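Local coordinates for glucokinase (Thermus thermophilus, PDB 3VOV), which catalyses, as a thermophilic hexokinase of the ROK family, the ATP-dependent phosphorylation of glucose and probably of other hexoses, at residues S25-P30 with E51-V56; G119-E124 with P238-L243; E202-F207 with N250-Y255. One frame throughout, in Å; residues are numbered along the deposited sequence.

Interaction 1. Residues S25-P30 with E51-V56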
loop_
_atom_site.group_PDB
_atom_site.type_symbol
_atom_site.label_atom_id
_atom_site.label_comp_id
_atom_site.label_asym_id
_atom_site.label_seq_id
_atom_site.Cartn_x
_atom_site.Cartn_y
_atom_site.Cartn_z
ATOM N N SER B 25 -35.923 14.240 -31.226
ATOM C CA SER B 25 -35.238 13.793 -32.421
ATOM C C SER B 25 -33.897 13.200 -32.045
ATOM O O SER B 25 -33.410 13.404 -30.931
ATOM C CB SER B 25 -35.045 14.938 -33.449
ATOM O OG SER B 25 -34.333 16.056 -32.904
ATOM N N LYS B 26 -33.310 12.446 -32.968
ATOM C CA LYS B 26 -31.977 11.886 -32.774
ATOM C C LYS B 26 -31.203 11.699 -34.084
ATOM O O LYS B 26 -31.586 10.891 -34.926
ATOM C CB LYS B 26 -32.007 10.561 -32.002
ATOM C CG LYS B 26 -30.599 10.097 -31.718
ATOM C CD LYS B 26 -30.478 9.090 -30.622
ATOM C CE LYS B 26 -29.012 8.675 -30.474
ATOM N NZ LYS B 26 -28.942 7.437 -29.675
ATOM N N VAL B 27 -30.070 12.398 -34.211
ATOM C CA VAL B 27 -29.321 12.442 -35.477
ATOM C C VAL B 27 -27.951 11.984 -35.143
ATOM O O VAL B 27 -27.380 12.372 -34.115
ATOM C CB VAL B 27 -29.324 13.875 -36.059
ATOM C CG1 VAL B 27 -28.222 14.081 -37.169
ATOM C CG2 VAL B 27 -30.717 14.204 -36.582
ATOM N N VAL B 28 -27.407 11.105 -35.962
ATOM C CA VAL B 28 -26.028 10.676 -35.735
ATOM C C VAL B 28 -25.296 10.798 -37.063
ATOM O O VAL B 28 -25.840 10.383 -38.105
ATOM C CB VAL B 28 -25.948 9.250 -35.103
ATOM C CG1 VAL B 28 -24.511 8.751 -34.983
ATOM C CG2 VAL B 28 -26.698 9.204 -33.731
ATOM N N VAL B 29 -24.113 11.436 -37.016
ATOM C CA VAL B 29 -23.289 11.709 -38.175
ATOM C C VAL B 29 -21.829 11.422 -37.809
ATOM O O VAL B 29 -21.469 11.426 -36.642
ATOM C CB VAL B 29 -23.446 13.182 -38.675
ATOM C CG1 VAL B 29 -24.908 13.444 -39.161
ATOM C CG2 VAL B 29 -23.102 14.189 -37.593
ATOM N N PRO B 30 -20.982 11.155 -38.811
ATOM C CA PRO B 30 -19.560 10.898 -38.485
ATOM C C PRO B 30 -18.851 12.170 -37.981
ATOM O O PRO B 30 -19.199 13.276 -38.410
ATOM C CB PRO B 30 -18.969 10.424 -39.835
ATOM C CG PRO B 30 -20.215 9.956 -40.652
ATOM C CD PRO B 30 -21.253 11.007 -40.259
ATOM N N GLU B 51 -33.283 19.769 -35.327
ATOM C CA GLU B 51 -34.352 20.721 -35.183
ATOM C C GLU B 51 -35.383 20.563 -36.309
ATOM O O GLU B 51 -36.575 20.689 -36.067
ATOM C CB GLU B 51 -33.773 22.108 -35.141
ATOM C CG GLU B 51 -33.236 22.467 -33.744
ATOM C CD GLU B 51 -32.683 23.867 -33.695
ATOM O OE1 GLU B 51 -32.036 24.282 -34.672
ATOM O OE2 GLU B 51 -32.882 24.561 -32.680
ATOM N N ARG B 52 -34.924 20.272 -37.524
ATOM C CA ARG B 52 -35.843 19.975 -38.645
ATOM C C ARG B 52 -36.631 18.693 -38.377
ATOM O O ARG B 52 -37.847 18.629 -38.609
ATOM C CB ARG B 52 -35.083 19.833 -39.969
ATOM C CG ARG B 52 -34.502 21.138 -40.459
ATOM C CD ARG B 52 -34.075 21.047 -41.922
ATOM N NE ARG B 52 -32.974 20.103 -42.158
ATOM C CZ ARG B 52 -31.683 20.410 -42.072
ATOM N NH1 ARG B 52 -31.306 21.640 -41.738
ATOM N NH2 ARG B 52 -30.765 19.481 -42.316
ATOM N N GLU B 53 -35.940 17.676 -37.861
ATOM C CA GLU B 53 -36.608 16.416 -37.542
ATOM C C GLU B 53 -37.569 16.470 -36.369
ATOM O O GLU B 53 -38.528 15.691 -36.314
ATOM C CB GLU B 53 -35.607 15.320 -37.320
ATOM C CG GLU B 53 -35.040 14.832 -38.586
ATOM C CD GLU B 53 -34.123 13.660 -38.384
ATOM O OE1 GLU B 53 -34.296 12.910 -37.389
ATOM O OE2 GLU B 53 -33.233 13.487 -39.245
ATOM N N ALA B 54 -37.319 17.352 -35.422
ATOM C CA ALA B 54 -38.244 17.503 -34.314
ATOM C C ALA B 54 -39.358 18.493 -34.647
ATOM O O ALA B 54 -40.380 18.534 -33.954
ATOM C CB ALA B 54 -37.516 17.948 -33.049
ATOM N N GLY B 55 -39.127 19.331 -35.661
ATOM C CA GLY B 55 -40.083 20.322 -36.048
ATOM C C GLY B 55 -40.085 21.441 -35.053
ATOM O O GLY B 55 -41.004 22.262 -35.025
ATOM N N VAL B 56 -39.049 21.497 -34.224
ATOM C CA VAL B 56 -38.970 22.545 -33.218
ATOM C C VAL B 56 -37.533 22.983 -33.149
ATOM O O VAL B 56 -36.629 22.169 -33.337
ATOM C CB VAL B 56 -39.306 22.048 -31.784
ATOM C CG1 VAL B 56 -40.350 22.938 -31.174
ATOM C CG2 VAL B 56 -39.777 20.627 -31.800
#

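Interaction 2. Residues G119-E124 with P238-L243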
loop_
_atom_site.group_PDB
_atom_site.type_symbol
_atom_site.label_atom_id
_atom_site.label_comp_id
_atom_site.label_asym_id
_atom_site.label_seq_id
_atom_site.Cartn_x
_atom_site.Cartn_y
_atom_site.Cartn_z
ATOM N N GLY B 119 -32.229 8.629 -15.145
ATOM C CA GLY B 119 -31.737 7.255 -15.124
ATOM C C GLY B 119 -31.687 6.679 -13.720
ATOM O O GLY B 119 -32.589 6.913 -12.907
ATOM N N ALA B 120 -30.617 5.951 -13.425
ATOM C CA ALA B 120 -30.532 5.150 -12.175
ATOM C C ALA B 120 -30.743 5.943 -10.883
ATOM O O ALA B 120 -31.093 5.356 -9.841
ATOM C CB ALA B 120 -29.186 4.397 -12.117
ATOM N N ALA B 121 -30.493 7.252 -10.908
ATOM C CA ALA B 121 -30.611 8.050 -9.692
ATOM C C ALA B 121 -31.815 9.006 -9.716
ATOM O O ALA B 121 -31.914 9.920 -8.891
ATOM C CB ALA B 121 -29.301 8.813 -9.387
ATOM N N GLN B 122 -32.723 8.807 -10.668
ATOM C CA GLN B 122 -33.918 9.647 -10.735
ATOM C C GLN B 122 -34.648 9.553 -9.385
ATOM O O GLN B 122 -34.851 8.449 -8.840
ATOM C CB GLN B 122 -34.816 9.226 -11.900
ATOM C CG GLN B 122 -35.930 10.216 -12.147
ATOM C CD GLN B 122 -36.779 9.897 -13.388
ATOM O OE1 GLN B 122 -36.689 8.821 -13.990
ATOM N NE2 GLN B 122 -37.593 10.873 -13.788
ATOM N N GLY B 123 -34.968 10.715 -8.831
ATOM C CA GLY B 123 -35.644 10.841 -7.529
ATOM C C GLY B 123 -34.717 11.426 -6.474
ATOM O O GLY B 123 -35.183 12.046 -5.530
ATOM N N GLU B 124 -33.401 11.241 -6.645
ATOM C CA GLU B 124 -32.418 11.764 -5.685
ATOM C C GLU B 124 -32.214 13.262 -5.830
ATOM O O GLU B 124 -32.452 13.812 -6.906
ATOM C CB GLU B 124 -31.076 11.036 -5.848
ATOM C CG GLU B 124 -31.168 9.553 -5.633
ATOM C CD GLU B 124 -31.776 9.189 -4.286
ATOM O OE1 GLU B 124 -32.647 8.290 -4.274
ATOM O OE2 GLU B 124 -31.371 9.758 -3.255
ATOM N N PRO B 238 -23.651 10.861 -1.067
ATOM C CA PRO B 238 -24.640 11.089 -2.112
ATOM C C PRO B 238 -25.888 10.243 -1.864
ATOM O O PRO B 238 -25.809 9.228 -1.175
ATOM C CB PRO B 238 -23.915 10.578 -3.361
ATOM C CG PRO B 238 -23.065 9.433 -2.831
ATOM C CD PRO B 238 -22.563 9.960 -1.515
ATOM N N GLY B 239 -27.023 10.641 -2.417
ATOM C CA GLY B 239 -28.254 9.848 -2.306
ATOM C C GLY B 239 -28.000 8.418 -2.782
ATOM O O GLY B 239 -28.304 7.453 -2.086
ATOM N N VAL B 240 -27.384 8.307 -3.957
ATOM C CA VAL B 240 -27.175 7.042 -4.662
ATOM C C VAL B 240 -25.821 7.146 -5.359
ATOM O O VAL B 240 -25.389 8.242 -5.767
ATOM C CB VAL B 240 -28.345 6.811 -5.708
ATOM C CG1 VAL B 240 -27.992 5.859 -6.810
ATOM C CG2 VAL B 240 -29.624 6.294 -4.977
ATOM N N VAL B 241 -25.177 5.995 -5.512
ATOM C CA VAL B 241 -23.991 5.864 -6.347
ATOM C C VAL B 241 -24.369 5.126 -7.631
ATOM O O VAL B 241 -24.995 4.039 -7.587
ATOM C CB VAL B 241 -22.883 5.119 -5.589
ATOM C CG1 VAL B 241 -21.671 4.885 -6.500
ATOM C CG2 VAL B 241 -22.506 5.918 -4.334
ATOM N N VAL B 242 -23.992 5.683 -8.776
ATOM C CA VAL B 242 -24.316 5.044 -10.066
ATOM C C VAL B 242 -23.025 4.620 -10.757
ATOM O O VAL B 242 -22.084 5.421 -10.842
ATOM C CB VAL B 242 -25.102 6.022 -11.005
ATOM C CG1 VAL B 242 -25.493 5.333 -12.366
ATOM C CG2 VAL B 242 -26.351 6.556 -10.321
ATOM N N LEU B 243 -22.975 3.371 -11.225
ATOM C CA LEU B 243 -21.799 2.871 -11.933
ATOM C C LEU B 243 -22.157 2.488 -13.362
ATOM O O LEU B 243 -23.048 1.658 -13.603
ATOM C CB LEU B 243 -21.184 1.654 -11.203
ATOM C CG LEU B 243 -19.944 0.978 -11.808
ATOM C CD1 LEU B 243 -18.762 1.937 -11.831
ATOM C CD2 LEU B 243 -19.564 -0.289 -11.008
#

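Interaction 3. Residues E202-F207 with N250-Y255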
loop_
_atom_site.group_PDB
_atom_site.type_symbol
_atom_site.label_atom_id
_atom_site.label_comp_id
_atom_site.label_asym_id
_atom_site.label_seq_id
_atom_site.Cartn_x
_atom_site.Cartn_y
_atom_site.Cartn_z
ATOM N N GLU B 202 -10.411 -10.611 -24.398
ATOM C CA GLU B 202 -9.622 -11.821 -24.143
ATOM C C GLU B 202 -9.481 -12.004 -22.612
ATOM O O GLU B 202 -9.679 -13.116 -22.091
ATOM C CB GLU B 202 -8.278 -11.730 -24.905
ATOM C CG GLU B 202 -7.107 -12.699 -24.548
ATOM C CD GLU B 202 -7.288 -14.133 -25.008
ATOM O OE1 GLU B 202 -8.337 -14.499 -25.606
ATOM O OE2 GLU B 202 -6.361 -14.933 -24.759
ATOM N N LEU B 203 -9.207 -10.921 -21.883
ATOM C CA LEU B 203 -9.126 -10.990 -20.413
ATOM C C LEU B 203 -10.409 -11.559 -19.793
ATOM O O LEU B 203 -10.345 -12.454 -18.944
ATOM C CB LEU B 203 -8.767 -9.621 -19.779
ATOM C CG LEU B 203 -8.721 -9.579 -18.235
ATOM C CD1 LEU B 203 -7.632 -10.519 -17.661
ATOM C CD2 LEU B 203 -8.564 -8.116 -17.709
ATOM N N PHE B 204 -11.575 -11.077 -20.222
ATOM C CA PHE B 204 -12.825 -11.560 -19.633
ATOM C C PHE B 204 -13.161 -13.035 -20.044
ATOM O O PHE B 204 -13.786 -13.771 -19.285
ATOM C CB PHE B 204 -14.003 -10.625 -19.948
ATOM C CG PHE B 204 -13.921 -9.247 -19.301
ATOM C CD1 PHE B 204 -14.663 -8.188 -19.822
ATOM C CD2 PHE B 204 -13.140 -9.011 -18.147
ATOM C CE1 PHE B 204 -14.604 -6.899 -19.240
ATOM C CE2 PHE B 204 -13.078 -7.736 -17.567
ATOM C CZ PHE B 204 -13.824 -6.677 -18.110
ATOM N N ARG B 205 -12.751 -13.450 -21.238
ATOM C CA ARG B 205 -12.889 -14.864 -21.652
ATOM C C ARG B 205 -12.032 -15.746 -20.735
ATOM O O ARG B 205 -12.515 -16.735 -20.184
ATOM C CB ARG B 205 -12.448 -15.033 -23.126
ATOM C CG ARG B 205 -12.138 -16.497 -23.547
ATOM C CD ARG B 205 -11.515 -16.644 -24.950
ATOM N NE ARG B 205 -10.050 -16.575 -24.923
ATOM C CZ ARG B 205 -9.240 -17.475 -24.360
ATOM N NH1 ARG B 205 -9.722 -18.549 -23.729
ATOM N NH2 ARG B 205 -7.922 -17.297 -24.427
ATOM N N LEU B 206 -10.767 -15.362 -20.556
ATOM C CA LEU B 206 -9.872 -16.054 -19.637
ATOM C C LEU B 206 -10.442 -16.153 -18.220
ATOM O O LEU B 206 -10.370 -17.213 -17.571
ATOM C CB LEU B 206 -8.501 -15.377 -19.629
ATOM C CG LEU B 206 -7.582 -15.608 -20.837
ATOM C CD1 LEU B 206 -6.498 -14.572 -20.859
ATOM C CD2 LEU B 206 -7.010 -17.057 -20.815
ATOM N N PHE B 207 -11.021 -15.048 -17.752
ATOM C CA PHE B 207 -11.694 -15.004 -16.458
ATOM C C PHE B 207 -12.847 -16.029 -16.376
ATOM O O PHE B 207 -12.924 -16.870 -15.435
ATOM C CB PHE B 207 -12.205 -13.579 -16.167
ATOM C CG PHE B 207 -12.913 -13.443 -14.828
ATOM C CD1 PHE B 207 -12.223 -13.012 -13.704
ATOM C CD2 PHE B 207 -14.256 -13.748 -14.697
ATOM C CE1 PHE B 207 -12.856 -12.853 -12.480
ATOM C CE2 PHE B 207 -14.903 -13.620 -13.463
ATOM C CZ PHE B 207 -14.179 -13.170 -12.339
ATOM N N ASN B 250 -20.305 -4.575 -18.864
ATOM C CA ASN B 250 -20.207 -5.839 -19.589
ATOM C C ASN B 250 -19.206 -6.830 -19.012
ATOM O O ASN B 250 -18.954 -7.873 -19.598
ATOM C CB ASN B 250 -19.948 -5.571 -21.074
ATOM C CG ASN B 250 -21.090 -4.796 -21.716
ATOM O OD1 ASN B 250 -22.252 -5.209 -21.636
ATOM N ND2 ASN B 250 -20.777 -3.660 -22.312
ATOM N N ALA B 251 -18.683 -6.531 -17.828
ATOM C CA ALA B 251 -17.754 -7.424 -17.141
ATOM C C ALA B 251 -18.441 -8.708 -16.647
ATOM O O ALA B 251 -19.631 -8.698 -16.354
ATOM C CB ALA B 251 -17.105 -6.685 -15.975
ATOM N N PRO B 252 -17.690 -9.817 -16.522
ATOM C CA PRO B 252 -18.240 -11.028 -15.878
ATOM C C PRO B 252 -18.986 -10.736 -14.580
ATOM O O PRO B 252 -18.707 -9.728 -13.908
ATOM C CB PRO B 252 -16.984 -11.837 -15.556
ATOM C CG PRO B 252 -16.073 -11.513 -16.707
ATOM C CD PRO B 252 -16.300 -10.029 -16.964
ATOM N N GLU B 253 -19.942 -11.597 -14.217
ATOM C CA GLU B 253 -20.703 -11.373 -12.976
ATOM C C GLU B 253 -19.881 -11.423 -11.673
ATOM O O GLU B 253 -20.225 -10.728 -10.681
ATOM C CB GLU B 253 -21.880 -12.332 -12.861
ATOM C CG GLU B 253 -23.017 -11.717 -12.029
ATOM C CD GLU B 253 -23.591 -10.443 -12.652
ATOM O OE1 GLU B 253 -23.803 -10.421 -13.908
ATOM O OE2 GLU B 253 -23.861 -9.472 -11.878
ATOM N N GLY B 254 -18.837 -12.244 -11.655
ATOM C CA GLY B 254 -17.877 -12.218 -10.538
ATOM C C GLY B 254 -17.287 -10.828 -10.305
ATOM O O GLY B 254 -16.901 -10.492 -9.170
ATOM N N TYR B 255 -17.215 -10.005 -11.367
ATOM C CA TYR B 255 -16.608 -8.665 -11.239
ATOM C C TYR B 255 -17.522 -7.802 -10.398
ATOM O O TYR B 255 -17.117 -7.211 -9.431
ATOM C CB TYR B 255 -16.374 -8.031 -12.618
ATOM C CG TYR B 255 -15.969 -6.553 -12.610
ATOM C CD1 TYR B 255 -14.607 -6.177 -12.586
ATOM C CD2 TYR B 255 -16.932 -5.538 -12.710
ATOM C CE1 TYR B 255 -14.245 -4.830 -12.618
ATOM C CE2 TYR B 255 -16.560 -4.174 -12.733
ATOM C CZ TYR B 255 -15.219 -3.843 -12.704
ATOM O OH TYR B 255 -14.869 -2.516 -12.696
#

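Interaction 1. Residues S25-P30 with E51-V56
Ser25 packs against Glu53 and Ala54 where the edge strand 27-30 of the N-terminal sheet, in the actin-like ATPase fold of ROK kinases, meets the last turn of helix 36-54. The strand pairs with strand 12-18 through backbone hydrogen bonds of Val27 with Ala15 and Val29 with Ile13, and the helix lies across one side of this sheet. Van der Waals touches come first. CB of Ser25 lies 3.9 Å from CB of Glu53, and the methyl CB of Ala54 sits beside the hydroxyl, 3.7 Å from Ser25 OG; Ala54 also touches Val17 and Leu24. The polar work of that hydroxyl is done just outside the two segments: with OG set between the backbone N and the carbonyl carbon (chi1 57°), it hydrogen-bonds to Ala50 O in the helix and Val17 N in the neighbouring strand, joining the two elements.

Charge meets carbon at the other end. The Glu53 side chain runs out extended beyond CG and passes obliquely over Val27, while its OE2 forms a salt bridge with Arg49 one turn back. Arg49 also touches Val27, so the carboxylate and its mate both rest on the valine. Here CG2 of Val27 lies 3.7 Å from Glu53 OE2 and 3.9 Å from Glu53 OE1.

Interaction 2. Residues G119-E124 with P238-L243
Ala120 and Ala121 turn their methyls onto Val240 and Val242 of strand 240-244, a parallel inner strand of the C-terminal sheet in this actin-like fold. The loop carrying them links helix 107-118 to strand 127-132 by a type I turn, Gly119 to Gln122, overlapped by a type II turn, Ala121 to Glu124. Both valines set CG1 anti to the backbone N (chi1 158° in Val240, -178° in Val242), which puts CG2 beside that N and spreads the two methyls over neighbouring partners. Val242 offers CG1 to Ala120 CB at 3.8 Å and CG2 to Ala121 CB at 3.8 Å; Val240 brings CG1 to Ala121 CB at 4.1 Å. Its other methyl, CG2, meets Glu124, whose chain bends at chi2 (-55°) and crosses the valine at about a right angle, with CG 3.7 Å from Val240 CG2. A serine in place of Glu124 lacks the CG and carboxylate, and would probably leave Val240 CG2 and Gly239 CA without this packing. From a second subunit, Arg151 hydrogen-bonds to the carbonyls of Pro238 and Gly239. Beside them, OE2 of Glu124 lies 3.3 Å from CA of Gly239.

Interaction 3. Residues E202-F207 with N250-Y255
Helix 200-208 packs against the start of helix 253-265, and the contact turns on a proline at the N-cap, Pro252, held between Phe204 and Phe207. The two aromatic residues lie one turn apart on the same side of their helix, and they treat the pyrrolidine ring differently. Phe204 presents a face. Its CG stands anti to the carbonyl carbon, beside the backbone N (chi1 -67°), and the ring is laid against the proline from there. Pro252 CD stands over it, 3.6 Å from the ring centroid and 21° off the normal, displaced toward the CG side of the ring; this is a CH-pi contact, with Pro252 CD 3.4 Å from Phe204 CG. Further along the same ring a second CH-pi contact comes from Ala251, whose CA lies 4.2 Å from the centroid, while its methyl CB reaches Phe204 CZ at 3.9 Å. The prolyl and phenyl side chains cross at about a right angle.

Phe207 swings its ring out with CG anti to the backbone N (chi1 -180°), which carries it past Pro252 toward the first turn of the next helix. Its CD2 lies 3.4 Å from Pro252 CB, an oblique approach, and 3.5 Å from Pro252 CG. The ring edge comes up to Gly254, with Phe207 CZ 4.2 Å from Gly254 CA; the absence of a side chain on that glycine lets the edge approach. Phe207 also touches Val218 of helix 212-236, and Tyr255 rests on Ala222 of that helix, which thus borders both partners. The whole is aromatic-proline packing at a helix N-terminus, joining two helices of the C-terminal part of the ROK fold.

Overall arrangement
Interaction 2 is the buried one, its centre about 15 Å from the centre of the chain, whereas the centres of interactions 1 and 3 lie about 23 and 22 Å from it and these contacts are only partly buried. Interactions 1 and 2 each involve a strand, but of different sheets; interaction 3 joins helices. Interactions 2 and 3 are closest, with nearest atoms about 5 Å apart: helix 253-265 comes after strand 240-244, with the short helix 246-249 between, and touches Val241 and Leu243. The chemistry follows the place: mainly small aliphatic methyls in the interior, aromatic rings on proline between helices, and a carboxylate lying over aliphatic carbon at the N-terminal sheet's edge.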